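Local coordinates for protein flavohemoglobin (Malassezia yamatoensis, PDB 6O0A) that probably protects the cell against nitric oxide by oxidising it to nitrate at a haem, using electrons that arrive from NAD(P)H through FAD, at residues Y116-Y120 / T144-W148; M268-E274 / F296-L300; I210-D216 / E245-F250. All blocks are in the same frame, centred on the assembly; numbering follows the deposited sequence.

Contact 1 (Y116-Y120 / T144-W148); sequences YDTVY and TEVYW. With HEM (protoporphyrin IX containing Fe), chain C.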
loop_
_atom_site.group_PDB
_atom_site.type_symbol
_atom_site.label_atom_id
_atom_site.label_comp_id
_atom_site.label_asym_id
_atom_site.label_seq_id
_atom_site.Cartn_x
_atom_site.Cartn_y
_atom_site.Cartn_z
ATOM N N TYR A 116 7.382 -17.891 -6.850
ATOM C CA TYR A 116 6.851 -17.528 -8.157
ATOM C C TYR A 116 6.593 -18.768 -8.996
ATOM O O TYR A 116 5.708 -18.758 -9.855
ATOM C CB TYR A 116 7.799 -16.567 -8.869
ATOM C CG TYR A 116 7.736 -15.161 -8.289
ATOM C CD1 TYR A 116 8.524 -14.801 -7.204
ATOM C CD2 TYR A 116 6.876 -14.211 -8.821
ATOM C CE1 TYR A 116 8.471 -13.513 -6.671
ATOM C CE2 TYR A 116 6.812 -12.932 -8.306
ATOM C CZ TYR A 116 7.613 -12.590 -7.230
ATOM O OH TYR A 116 7.547 -11.319 -6.714
ATOM N N ASP A 117 7.344 -19.848 -8.748
ATOM C CA ASP A 117 7.061 -21.123 -9.405
ATOM C C ASP A 117 5.721 -21.692 -8.947
ATOM O O ASP A 117 4.980 -22.284 -9.744
ATOM C CB ASP A 117 8.169 -22.132 -9.105
ATOM C CG ASP A 117 9.514 -21.727 -9.687
ATOM O OD1 ASP A 117 9.554 -21.181 -10.807
ATOM O OD2 ASP A 117 10.543 -21.978 -9.025
ATOM N N THR A 118 5.408 -21.532 -7.659
ATOM C CA THR A 118 4.128 -21.987 -7.119
ATOM C C THR A 118 2.964 -21.271 -7.785
ATOM O O THR A 118 2.002 -21.901 -8.239
ATOM C CB THR A 118 4.098 -21.749 -5.610
ATOM O OG1 THR A 118 5.280 -22.310 -5.017
ATOM C CG2 THR A 118 2.850 -22.385 -5.001
ATOM N N VAL A 119 3.031 -19.941 -7.843
ATOM C CA VAL A 119 1.957 -19.179 -8.461
ATOM C C VAL A 119 1.844 -19.516 -9.939
ATOM O O VAL A 119 0.735 -19.666 -10.462
ATOM C CB VAL A 119 2.157 -17.675 -8.204
ATOM C CG1 VAL A 119 1.388 -16.833 -9.212
ATOM C CG2 VAL A 119 1.668 -17.378 -6.802
ATOM N N TYR A 120 2.979 -19.695 -10.625
ATOM C CA TYR A 120 2.904 -20.079 -12.032
ATOM C C TYR A 120 2.113 -21.376 -12.196
ATOM O O TYR A 120 1.214 -21.468 -13.037
ATOM C CB TYR A 120 4.298 -20.239 -12.646
ATOM C CG TYR A 120 4.158 -20.713 -14.083
ATOM C CD1 TYR A 120 3.861 -19.816 -15.099
ATOM C CD2 TYR A 120 4.235 -22.065 -14.406
ATOM C CE1 TYR A 120 3.688 -20.241 -16.413
ATOM C CE2 TYR A 120 4.055 -22.503 -15.712
ATOM C CZ TYR A 120 3.779 -21.589 -16.711
ATOM O OH TYR A 120 3.604 -22.034 -18.008
ATOM N N THR A 144 3.052 -17.478 -20.717
ATOM C CA THR A 144 4.148 -17.884 -19.844
ATOM C C THR A 144 5.328 -16.919 -19.949
ATOM O O THR A 144 5.936 -16.558 -18.935
ATOM C CB THR A 144 4.557 -19.317 -20.187
ATOM O OG1 THR A 144 3.455 -20.186 -19.889
ATOM C CG2 THR A 144 5.789 -19.749 -19.399
ATOM N N GLU A 145 5.665 -16.487 -21.171
ATOM C CA GLU A 145 6.736 -15.511 -21.328
ATOM C C GLU A 145 6.408 -14.220 -20.585
ATOM O O GLU A 145 7.263 -13.668 -19.882
ATOM C CB GLU A 145 6.981 -15.222 -22.807
ATOM C CG GLU A 145 8.206 -14.330 -23.005
ATOM C CD GLU A 145 8.495 -14.003 -24.459
ATOM O OE1 GLU A 145 7.974 -14.700 -25.357
ATOM O OE2 GLU A 145 9.250 -13.035 -24.696
ATOM N N VAL A 146 5.170 -13.735 -20.731
ATOM C CA VAL A 146 4.719 -12.541 -20.020
ATOM C C VAL A 146 4.862 -12.736 -18.516
ATOM O O VAL A 146 5.415 -11.883 -17.814
ATOM C CB VAL A 146 3.265 -12.203 -20.407
ATOM C CG1 VAL A 146 2.713 -11.048 -19.560
ATOM C CG2 VAL A 146 3.168 -11.869 -21.882
ATOM N N TYR A 147 4.391 -13.879 -18.004
ATOM C CA TYR A 147 4.497 -14.141 -16.572
ATOM C C TYR A 147 5.944 -14.056 -16.096
ATOM O O TYR A 147 6.235 -13.429 -15.074
ATOM C CB TYR A 147 3.915 -15.516 -16.220
ATOM C CG TYR A 147 4.040 -15.820 -14.729
ATOM C CD1 TYR A 147 5.185 -16.424 -14.199
ATOM C CD2 TYR A 147 3.029 -15.461 -13.846
ATOM C CE1 TYR A 147 5.308 -16.678 -12.826
ATOM C CE2 TYR A 147 3.140 -15.715 -12.474
ATOM C CZ TYR A 147 4.285 -16.313 -11.975
ATOM O OH TYR A 147 4.387 -16.555 -10.613
ATOM N N TRP A 148 6.864 -14.723 -16.794
ATOM C CA TRP A 148 8.222 -14.798 -16.266
ATOM C C TRP A 148 8.989 -13.493 -16.435
ATOM O O TRP A 148 9.874 -13.196 -15.625
ATOM C CB TRP A 148 8.968 -15.984 -16.892
ATOM C CG TRP A 148 8.506 -17.256 -16.230
ATOM C CD1 TRP A 148 7.811 -18.282 -16.800
ATOM C CD2 TRP A 148 8.635 -17.585 -14.839
ATOM N NE1 TRP A 148 7.528 -19.246 -15.857
ATOM C CE2 TRP A 148 8.024 -18.839 -14.646
ATOM C CE3 TRP A 148 9.227 -16.946 -13.742
ATOM C CZ2 TRP A 148 7.986 -19.466 -13.398
ATOM C CZ3 TRP A 148 9.188 -17.571 -12.507
ATOM C CH2 TRP A 148 8.570 -18.813 -12.346
HETATM C CHA HEM C . -0.264 -8.701 -3.514
HETATM C CHB HEM C . 1.013 -9.182 -8.197
HETATM C CHC HEM C . 3.442 -13.240 -7.109
HETATM C CHD HEM C . 1.621 -13.100 -2.615
HETATM C C1A HEM C . -0.110 -8.466 -4.869
HETATM C C2A HEM C . -0.640 -7.339 -5.605
HETATM C C3A HEM C . -0.284 -7.469 -6.889
HETATM C C4A HEM C . 0.471 -8.698 -7.024
HETATM C CMA HEM C . -0.623 -6.510 -8.049
HETATM C CAA HEM C . -1.446 -6.177 -4.986
HETATM C CBA HEM C . -0.399 -5.149 -4.563
HETATM C CGA HEM C . -1.069 -3.992 -3.861
HETATM O O1A HEM C . -1.868 -4.236 -2.923
HETATM O O2A HEM C . -0.802 -2.825 -4.236
HETATM C C1B HEM C . 1.790 -10.317 -8.317
HETATM C C2B HEM C . 2.395 -10.814 -9.539
HETATM C C3B HEM C . 3.056 -11.950 -9.243
HETATM C C4B HEM C . 2.905 -12.189 -7.819
HETATM C CMB HEM C . 2.232 -10.116 -10.904
HETATM C CAB HEM C . 3.882 -12.876 -10.170
HETATM C CBB HEM C . 4.326 -12.539 -11.392
HETATM C C1C HEM C . 3.121 -13.568 -5.809
HETATM C C2C HEM C . 3.536 -14.767 -5.128
HETATM C C3C HEM C . 3.040 -14.739 -3.877
HETATM C C4C HEM C . 2.279 -13.516 -3.747
HETATM C CMC HEM C . 4.433 -15.839 -5.789
HETATM C CAC HEM C . 3.146 -15.783 -2.732
HETATM C CBC HEM C . 3.296 -17.100 -2.965
HETATM C C1D HEM C . 0.965 -11.894 -2.484
HETATM C C2D HEM C . 0.287 -11.458 -1.277
HETATM C C3D HEM C . -0.243 -10.260 -1.513
HETATM C C4D HEM C . 0.083 -9.875 -2.876
HETATM C CMD HEM C . 0.204 -12.285 0.027
HETATM C CAD HEM C . -1.059 -9.427 -0.501
HETATM C CBD HEM C . -2.518 -9.443 -0.950
HETATM C CGD HEM C . -3.210 -10.725 -0.545
HETATM O O1D HEM C . -3.103 -11.135 0.643
HETATM O O2D HEM C . -3.897 -11.334 -1.412
HETATM N NA HEM C . 0.564 -9.276 -5.770
HETATM N NB HEM C . 2.120 -11.179 -7.295
HETATM N NC HEM C . 2.357 -12.813 -4.938
HETATM N ND HEM C . 0.832 -10.902 -3.435
HETATM FE FE HEM C . 1.701 -10.904 -5.306
#
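The ring of Tyr-120 carries Trp-148 NE1 over one face, 3.8 Å above the plane and displaced toward the rim, while Thr-144 OG1 lies at its edge. With an edge of its own, Tyr-120 meets the face of Tyr-147 in a T-shaped pair, centroids 5.5 Å apart and planes at 61°; Tyr-147 CD1 in turn sits over the centre of the indole of Trp-148. Haem methyl CMC lies over one face of the Tyr-116 ring, offset toward the rim. This aromatic cluster spans segments 116-120 and 144-148, which run roughly antiparallel (152°), their axes 11.6 Å apart at closest approach. With CG anti to the backbone N (chi1 179°), Tyr-147 reaches across, and its OH donates a hydrogen bond of 2.7 Å to a lone pair of Tyr-116 O, in the carbonyl plane. This carbonyl also accepts the helical bond from Tyr-120 N, so a tyrosine suits the site: its ring is buried while its one polar atom is satisfied. The hydroxyls of Tyr-120 and Thr-144 meet at 2.6 Å, and Thr-144 OG1 also bonds to Val-140 O. Val-119 CG2 touches haem CMC at 3.3 Å. Tyr-116 OH is hydrogen-bonded to Glu-158 OE1, consistent with the proximal tyrosine-glutamate pair of flavohaemoglobins. These are the globin G and H helices; Val-119 also packs on Phe-46 of helix 25-53, and Tyr-147 on Ile-80 of helix 75-89.

Contact 2 (M268-E274 / F296-L300); sequences MTLETLE and FVEKL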
loop_
_atom_site.group_PDB
_atom_site.type_symbol
_atom_site.label_atom_id
_atom_site.label_comp_id
_atom_site.label_asym_id
_atom_site.label_seq_id
_atom_site.Cartn_x
_atom_site.Cartn_y
_atom_site.Cartn_z
ATOM N N MET A 268 6.197 5.285 -1.165
ATOM C CA MET A 268 5.509 6.571 -1.087
ATOM C C MET A 268 6.110 7.351 0.080
ATOM O O MET A 268 5.519 7.486 1.153
ATOM C CB MET A 268 4.008 6.350 -0.935
ATOM C CG MET A 268 3.170 7.599 -1.006
ATOM S SD MET A 268 3.438 8.447 -2.556
ATOM C CE MET A 268 3.211 7.098 -3.717
ATOM N N THR A 269 7.314 7.859 -0.140
ATOM C CA THR A 269 8.083 8.517 0.903
ATOM C C THR A 269 8.210 10.009 0.625
ATOM O O THR A 269 7.861 10.514 -0.448
ATOM C CB THR A 269 9.473 7.888 1.032
ATOM O OG1 THR A 269 10.170 8.024 -0.206
ATOM C CG2 THR A 269 9.350 6.404 1.371
ATOM N N LEU A 270 8.733 10.717 1.626
ATOM C CA LEU A 270 8.927 12.155 1.487
ATOM C C LEU A 270 9.829 12.473 0.300
ATOM O O LEU A 270 9.600 13.453 -0.420
ATOM C CB LEU A 270 9.502 12.720 2.784
ATOM C CG LEU A 270 9.510 14.233 2.945
ATOM C CD1 LEU A 270 8.105 14.785 2.783
ATOM C CD2 LEU A 270 10.094 14.603 4.299
ATOM N N GLU A 271 10.850 11.643 0.068
ATOM C CA GLU A 271 11.729 11.847 -1.078
ATOM C C GLU A 271 10.957 11.763 -2.390
ATOM O O GLU A 271 11.229 12.519 -3.329
ATOM C CB GLU A 271 12.864 10.824 -1.052
ATOM N N THR A 272 9.984 10.854 -2.468
ATOM C CA THR A 272 9.176 10.706 -3.675
ATOM C C THR A 272 8.393 11.976 -3.993
ATOM O O THR A 272 8.211 12.318 -5.170
ATOM C CB THR A 272 8.233 9.509 -3.511
ATOM O OG1 THR A 272 9.001 8.300 -3.482
ATOM C CG2 THR A 272 7.217 9.432 -4.646
ATOM N N LEU A 273 7.938 12.698 -2.967
ATOM C CA LEU A 273 7.166 13.920 -3.159
ATOM C C LEU A 273 8.023 15.133 -3.497
ATOM O O LEU A 273 7.478 16.155 -3.925
ATOM C CB LEU A 273 6.346 14.223 -1.901
ATOM C CG LEU A 273 5.373 13.106 -1.535
ATOM C CD1 LEU A 273 4.669 13.387 -0.213
ATOM C CD2 LEU A 273 4.365 12.928 -2.659
ATOM N N GLU A 274 9.336 15.058 -3.314
ATOM C CA GLU A 274 10.204 16.219 -3.485
ATOM C C GLU A 274 10.897 16.093 -4.838
ATOM O O GLU A 274 11.929 15.436 -4.973
ATOM C CB GLU A 274 11.190 16.315 -2.329
ATOM C CG GLU A 274 10.500 16.516 -0.985
ATOM C CD GLU A 274 11.460 16.452 0.180
ATOM O OE1 GLU A 274 12.493 15.763 0.056
ATOM O OE2 GLU A 274 11.189 17.097 1.216
ATOM N N PHE A 296 5.145 12.528 7.349
ATOM C CA PHE A 296 5.817 13.498 6.481
ATOM C C PHE A 296 6.073 14.802 7.215
ATOM O O PHE A 296 7.158 15.388 7.111
ATOM C CB PHE A 296 4.968 13.792 5.242
ATOM C CG PHE A 296 4.827 12.638 4.293
ATOM C CD1 PHE A 296 5.808 11.656 4.199
ATOM C CD2 PHE A 296 3.708 12.544 3.482
ATOM C CE1 PHE A 296 5.669 10.602 3.309
ATOM C CE2 PHE A 296 3.562 11.486 2.594
ATOM C CZ PHE A 296 4.547 10.518 2.509
ATOM N N VAL A 297 5.072 15.276 7.953
ATOM C CA VAL A 297 5.190 16.569 8.610
ATOM C C VAL A 297 6.245 16.521 9.703
ATOM O O VAL A 297 7.044 17.447 9.844
ATOM C CB VAL A 297 3.821 17.018 9.145
ATOM C CG1 VAL A 297 3.984 18.280 9.986
ATOM C CG2 VAL A 297 2.892 17.299 7.980
ATOM N N GLU A 298 6.279 15.433 10.479
ATOM C CA GLU A 298 7.300 15.304 11.513
ATOM C C GLU A 298 8.702 15.295 10.913
ATOM O O GLU A 298 9.626 15.901 11.468
ATOM C CB GLU A 298 7.068 14.032 12.333
ATOM C CG GLU A 298 7.909 13.975 13.621
ATOM C CD GLU A 298 9.278 13.332 13.441
ATOM O OE1 GLU A 298 9.443 12.483 12.542
ATOM O OE2 GLU A 298 10.197 13.677 14.211
ATOM N N LYS A 299 8.883 14.605 9.782
ATOM C CA LYS A 299 10.202 14.563 9.160
ATOM C C LYS A 299 10.588 15.931 8.603
ATOM O O LYS A 299 11.710 16.411 8.814
ATOM C CB LYS A 299 10.232 13.498 8.059
ATOM C CG LYS A 299 11.605 13.317 7.414
ATOM C CD LYS A 299 12.640 12.891 8.441
ATOM C CE LYS A 299 14.032 12.807 7.826
ATOM N NZ LYS A 299 14.063 11.942 6.609
ATOM N N LEU A 300 9.661 16.583 7.896
ATOM C CA LEU A 300 9.939 17.920 7.378
ATOM C C LEU A 300 10.292 18.886 8.505
ATOM O O LEU A 300 11.168 19.747 8.349
ATOM C CB LEU A 300 8.738 18.433 6.578
ATOM C CG LEU A 300 8.484 17.799 5.213
ATOM C CD1 LEU A 300 7.029 18.000 4.797
ATOM C CD2 LEU A 300 9.443 18.366 4.156
#
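Leu-270 and Phe-296 bring their backbones to a CA-CA separation of 6.0 Å, where a short, weakly bonded helical turn, about 270-273, lies against helix 290-302. That helix follows strand 281-286 of the parallel, Rossmann-like sheet of the NAD-binding domain, so the contact folds the approach to the sheet onto its first helix. Phe-296 carries much of the contact. Its CG stands beside the backbone N (chi1 -68°), which brings the ring up against the turn: CE1 comes 3.5 Å from Leu-270 N, and Leu-273 CD1 forms an off-centre CH-pi contact 4.0 Å from the ring centroid. The flat, apolar ring can lie against the turn, with Leu-270 N and Leu-273 CD1 both on one side of its plane; it also meets Phe-369 edge-to-face. With chi1 of -168°, Leu-270 reaches toward helix 290-302, where both its methyls meet Leu-300. There CD2 touches Leu-300 CG at 3.7 Å and Lys-299 CG at an equal distance, the lysine lending its aliphatic base to the apolar seam. Glu-274 and Leu-300 lie alongside each other, pointing opposite ways, with Glu-274 OE2, salt-bridged to Arg-307, 3.6 Å from Leu-300 CD2. At the far end of the phenylalanine, Met-268 O lies in the plane of the ring at its edge, 3.5 Å from Phe-296 CZ.

Contact 3 (I210-D216 / E245-F250); sequences IYARTSD and EMTTIF. With FAD (flavin-adenine dinucleotide), chain B.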
loop_
_atom_site.group_PDB
_atom_site.type_symbol
_atom_site.label_atom_id
_atom_site.label_comp_id
_atom_site.label_asym_id
_atom_site.label_seq_id
_atom_site.Cartn_x
_atom_site.Cartn_y
_atom_site.Cartn_z
ATOM N N ILE A 210 2.075 -6.119 10.283
ATOM C CA ILE A 210 1.985 -6.688 11.620
ATOM C C ILE A 210 1.091 -7.922 11.542
ATOM O O ILE A 210 0.123 -7.957 10.766
ATOM C CB ILE A 210 1.465 -5.653 12.642
ATOM C CG1 ILE A 210 1.533 -6.229 14.056
ATOM C CG2 ILE A 210 0.065 -5.183 12.294
ATOM C CD1 ILE A 210 1.509 -5.174 15.129
ATOM N N TYR A 211 1.434 -8.934 12.345
ATOM C CA TYR A 211 0.856 -10.271 12.262
ATOM C C TYR A 211 0.152 -10.627 13.562
ATOM O O TYR A 211 0.716 -10.454 14.645
ATOM C CB TYR A 211 1.949 -11.315 11.977
ATOM C CG TYR A 211 2.585 -11.178 10.614
ATOM C CD1 TYR A 211 3.442 -10.113 10.323
ATOM C CD2 TYR A 211 2.318 -12.098 9.615
ATOM C CE1 TYR A 211 4.015 -9.980 9.064
ATOM C CE2 TYR A 211 2.897 -11.986 8.361
ATOM C CZ TYR A 211 3.742 -10.914 8.091
ATOM O OH TYR A 211 4.301 -10.789 6.839
ATOM N N ALA A 212 -1.060 -11.165 13.448
ATOM C CA ALA A 212 -1.715 -11.796 14.589
ATOM C C ALA A 212 -2.578 -12.937 14.073
ATOM O O ALA A 212 -2.840 -13.054 12.873
ATOM C CB ALA A 212 -2.550 -10.796 15.389
ATOM N N ARG A 213 -3.032 -13.779 14.989
ATOM C CA ARG A 213 -3.853 -14.907 14.570
ATOM C C ARG A 213 -5.330 -14.550 14.618
ATOM O O ARG A 213 -5.781 -13.793 15.489
ATOM C CB ARG A 213 -3.565 -16.143 15.423
ATOM C CG ARG A 213 -2.173 -16.670 15.135
ATOM C CD ARG A 213 -1.899 -18.078 15.581
ATOM N NE ARG A 213 -0.497 -18.335 15.278
ATOM C CZ ARG A 213 -0.067 -18.945 14.177
ATOM N NH1 ARG A 213 -0.925 -19.416 13.287
ATOM N NH2 ARG A 213 1.233 -19.097 13.977
ATOM N N THR A 214 -6.072 -15.075 13.641
ATOM C CA THR A 214 -7.521 -15.013 13.651
ATOM C C THR A 214 -8.053 -15.808 14.839
ATOM O O THR A 214 -7.336 -16.588 15.472
ATOM C CB THR A 214 -8.088 -15.601 12.360
ATOM O OG1 THR A 214 -7.701 -16.980 12.285
ATOM C CG2 THR A 214 -7.536 -14.872 11.154
ATOM N N SER A 215 -9.346 -15.619 15.127
ATOM C CA SER A 215 -9.963 -16.364 16.221
ATOM C C SER A 215 -9.792 -17.867 16.057
ATOM O O SER A 215 -9.679 -18.588 17.054
ATOM C CB SER A 215 -11.449 -16.020 16.327
ATOM O OG SER A 215 -12.148 -16.426 15.162
ATOM N N ASP A 216 -9.747 -18.361 14.820
ATOM C CA ASP A 216 -9.594 -19.788 14.574
ATOM C C ASP A 216 -8.149 -20.190 14.278
ATOM O O ASP A 216 -7.902 -21.337 13.897
ATOM C CB ASP A 216 -10.539 -20.247 13.456
ATOM C CG ASP A 216 -10.392 -19.443 12.169
ATOM O OD1 ASP A 216 -9.888 -18.310 12.202
ATOM O OD2 ASP A 216 -10.835 -19.950 11.121
ATOM N N GLU A 245 -11.530 -8.451 9.490
ATOM C CA GLU A 245 -11.242 -9.532 10.422
ATOM C C GLU A 245 -10.195 -9.158 11.473
ATOM O O GLU A 245 -10.332 -9.541 12.645
ATOM C CB GLU A 245 -10.786 -10.774 9.651
ATOM C CG GLU A 245 -10.510 -11.941 10.577
ATOM C CD GLU A 245 -10.495 -13.272 9.873
ATOM O OE1 GLU A 245 -10.189 -13.341 8.655
ATOM O OE2 GLU A 245 -10.806 -14.260 10.557
ATOM N N MET A 246 -9.153 -8.410 11.100
ATOM C CA MET A 246 -7.991 -8.297 11.976
ATOM C C MET A 246 -7.956 -7.030 12.824
ATOM O O MET A 246 -7.298 -7.043 13.869
ATOM C CB MET A 246 -6.687 -8.391 11.170
ATOM C CG MET A 246 -6.499 -9.731 10.430
ATOM S SD MET A 246 -6.692 -11.162 11.519
ATOM C CE MET A 246 -5.380 -10.924 12.696
ATOM N N THR A 247 -8.617 -5.932 12.435
ATOM C CA THR A 247 -8.448 -4.734 13.266
ATOM C C THR A 247 -9.057 -4.912 14.653
ATOM O O THR A 247 -8.489 -4.421 15.635
ATOM C CB THR A 247 -9.012 -3.471 12.588
ATOM O OG1 THR A 247 -10.311 -3.722 12.070
ATOM C CG2 THR A 247 -8.093 -3.022 11.471
ATOM N N THR A 248 -10.171 -5.644 14.780
ATOM C CA THR A 248 -10.672 -5.927 16.117
ATOM C C THR A 248 -9.648 -6.717 16.928
ATOM O O THR A 248 -9.478 -6.460 18.128
ATOM C CB THR A 248 -12.019 -6.652 16.045
ATOM O OG1 THR A 248 -12.573 -6.757 17.361
ATOM C CG2 THR A 248 -11.877 -8.038 15.419
ATOM N N ILE A 249 -8.931 -7.648 16.288
ATOM C CA ILE A 249 -7.936 -8.449 16.989
ATOM C C ILE A 249 -6.746 -7.595 17.411
ATOM O O ILE A 249 -6.294 -7.673 18.560
ATOM C CB ILE A 249 -7.533 -9.654 16.113
ATOM C CG1 ILE A 249 -8.721 -10.619 16.029
ATOM C CG2 ILE A 249 -6.319 -10.358 16.709
ATOM C CD1 ILE A 249 -8.559 -11.748 15.027
ATOM N N PHE A 250 -6.243 -6.741 16.512
ATOM C CA PHE A 250 -5.132 -5.868 16.873
ATOM C C PHE A 250 -5.529 -4.904 17.993
ATOM O O PHE A 250 -4.755 -4.675 18.923
ATOM C CB PHE A 250 -4.654 -5.073 15.651
ATOM C CG PHE A 250 -4.022 -5.910 14.576
ATOM C CD1 PHE A 250 -3.022 -6.828 14.875
ATOM C CD2 PHE A 250 -4.398 -5.739 13.245
ATOM C CE1 PHE A 250 -2.424 -7.585 13.862
ATOM C CE2 PHE A 250 -3.818 -6.502 12.237
ATOM C CZ PHE A 250 -2.832 -7.419 12.541
HETATM P PA FAD B . -10.146 -6.877 6.289
HETATM O O1A FAD B . -10.403 -8.167 6.972
HETATM O O2A FAD B . -8.904 -6.825 5.443
HETATM O O5B FAD B . -11.406 -6.485 5.388
HETATM C C5B FAD B . -11.318 -5.379 4.471
HETATM C C4B FAD B . -12.639 -5.336 3.745
HETATM O O4B FAD B . -12.844 -6.598 3.069
HETATM C C3B FAD B . -13.858 -5.180 4.636
HETATM O O3B FAD B . -14.127 -3.816 4.950
HETATM C C2B FAD B . -14.968 -5.774 3.763
HETATM O O2B FAD B . -15.462 -4.827 2.822
HETATM C C1B FAD B . -14.230 -6.900 3.025
HETATM N N9A FAD B . -14.437 -8.220 3.612
HETATM C C8A FAD B . -13.922 -8.679 4.793
HETATM N N7A FAD B . -14.325 -9.884 5.120
HETATM C C5A FAD B . -15.170 -10.238 4.080
HETATM C C6A FAD B . -15.976 -11.370 3.863
HETATM N N6A FAD B . -16.039 -12.409 4.706
HETATM N N1A FAD B . -16.741 -11.393 2.748
HETATM C C2A FAD B . -16.687 -10.353 1.909
HETATM N N3A FAD B . -15.972 -9.227 2.014
HETATM C C4A FAD B . -15.238 -9.229 3.132
HETATM N N1 FAD B . -5.134 1.224 8.260
HETATM C C2 FAD B . -5.124 1.995 9.389
HETATM O O2 FAD B . -6.060 1.975 10.201
HETATM N N3 FAD B . -4.035 2.826 9.638
HETATM C C4 FAD B . -2.914 2.953 8.838
HETATM O O4 FAD B . -1.992 3.700 9.164
HETATM C C4X FAD B . -2.935 2.131 7.650
HETATM N N5 FAD B . -1.912 2.193 6.839
HETATM C C5X FAD B . -1.936 1.399 5.696
HETATM C C6 FAD B . -0.859 1.462 4.810
HETATM C C7 FAD B . -0.828 0.679 3.660
HETATM C C7M FAD B . 0.331 0.800 2.702
HETATM C C8 FAD B . -1.889 -0.204 3.396
HETATM C C8M FAD B . -1.875 -1.095 2.183
HETATM C C9 FAD B . -2.968 -0.261 4.271
HETATM C C9A FAD B . -3.009 0.540 5.409
HETATM N N10 FAD B . -4.097 0.507 6.309
HETATM C C10 FAD B . -4.091 1.295 7.441
HETATM C "C1'" FAD B . -5.212 -0.433 6.107
HETATM C "C2'" FAD B . -4.967 -1.779 6.782
HETATM O "O2'" FAD B . -3.834 -2.411 6.186
HETATM C "C3'" FAD B . -6.185 -2.703 6.692
HETATM O "O3'" FAD B . -6.589 -2.816 5.328
HETATM C "C4'" FAD B . -7.376 -2.222 7.520
HETATM O "O4'" FAD B . -6.929 -1.960 8.852
HETATM C "C5'" FAD B . -8.525 -3.210 7.524
HETATM O "O5'" FAD B . -8.058 -4.461 8.080
HETATM P P FAD B . -9.158 -5.498 8.593
HETATM O O1P FAD B . -9.962 -5.037 9.757
HETATM O O2P FAD B . -8.429 -6.782 8.877
HETATM O O3P FAD B . -10.139 -5.697 7.354
HETATM O O HOH W 1 -11.035 -14.025 13.320
#
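This is a strand-on-helix contact in the FAD-binding domain, where strand 210-213 of the antiparallel sheet meets the short helix 246-250 beside the flavin's diphosphate; the axes of the two short segments, 8.9 Å apart, cross at 92°. Small and branched apolar residues of the strand pack against the helix. In the conformer described, Ile-210 CG2 sits over a face of Phe-250, a CH-pi contact 4.0 Å from the ring centroid. Ala-212 is small enough to let three side chains close round its CB: Phe-250 CE1 at 3.6 Å, Met-246 CE and Ile-249 CG2. The flexible thioether of Met-246, bent at its second and third torsions, curls its methyl CE back to within 3.3 Å of Ala-212 O. Farther along, Ile-249 CD1 packs on Thr-214 CA. Thr-214 CG2 lies 3.4 Å from Glu-245 OE2, and Thr-214 OG1 donates to Asp-216 OD1 at 2.6 Å. A water accepts a hydrogen bond from Ser-215 N and donates one to Glu-245 OE2, bridging the segments. Asp-216 OD1 and Glu-245 OE2 lie 4.5 Å apart, and both form salt bridges with Arg-64 of helix 64-69, whose charge would probably offset their mutual repulsion. The successive backbone N atoms of 245-247 grip the FAD diphosphate: Glu-245 N bonds to FAD O1A at 2.8 Å, Met-246 N to FAD O2P, and both N and OG1 of Thr-247 to FAD O1P. Three consecutive N-H groups and a hydroxyl thus make a site suited to an anion, while Glu-245 and Met-246 also pack on segment 210-216.

Following the chain from its N terminus, contact 1 comes first and closes the turn between two long helices of the globin domain beside the haem. Contact 3 follows, closing an excursion through strands 219-225 and 234-239 so that a strand and a short helix of the FAD-binding domain meet. Contact 2 comes last, bending the entry to the NAD-binding domain over strand 281-286 onto helix 290-302. All three are in series; none nests in or crosses another. Contacts 1 and 2 lie on opposite sides of the chain's centre, their centres about 35 Å apart, while contact 3 lies beside the FAD diphosphate. Only contact 2 joins a segment leading into one part of the fold to that part's first helix.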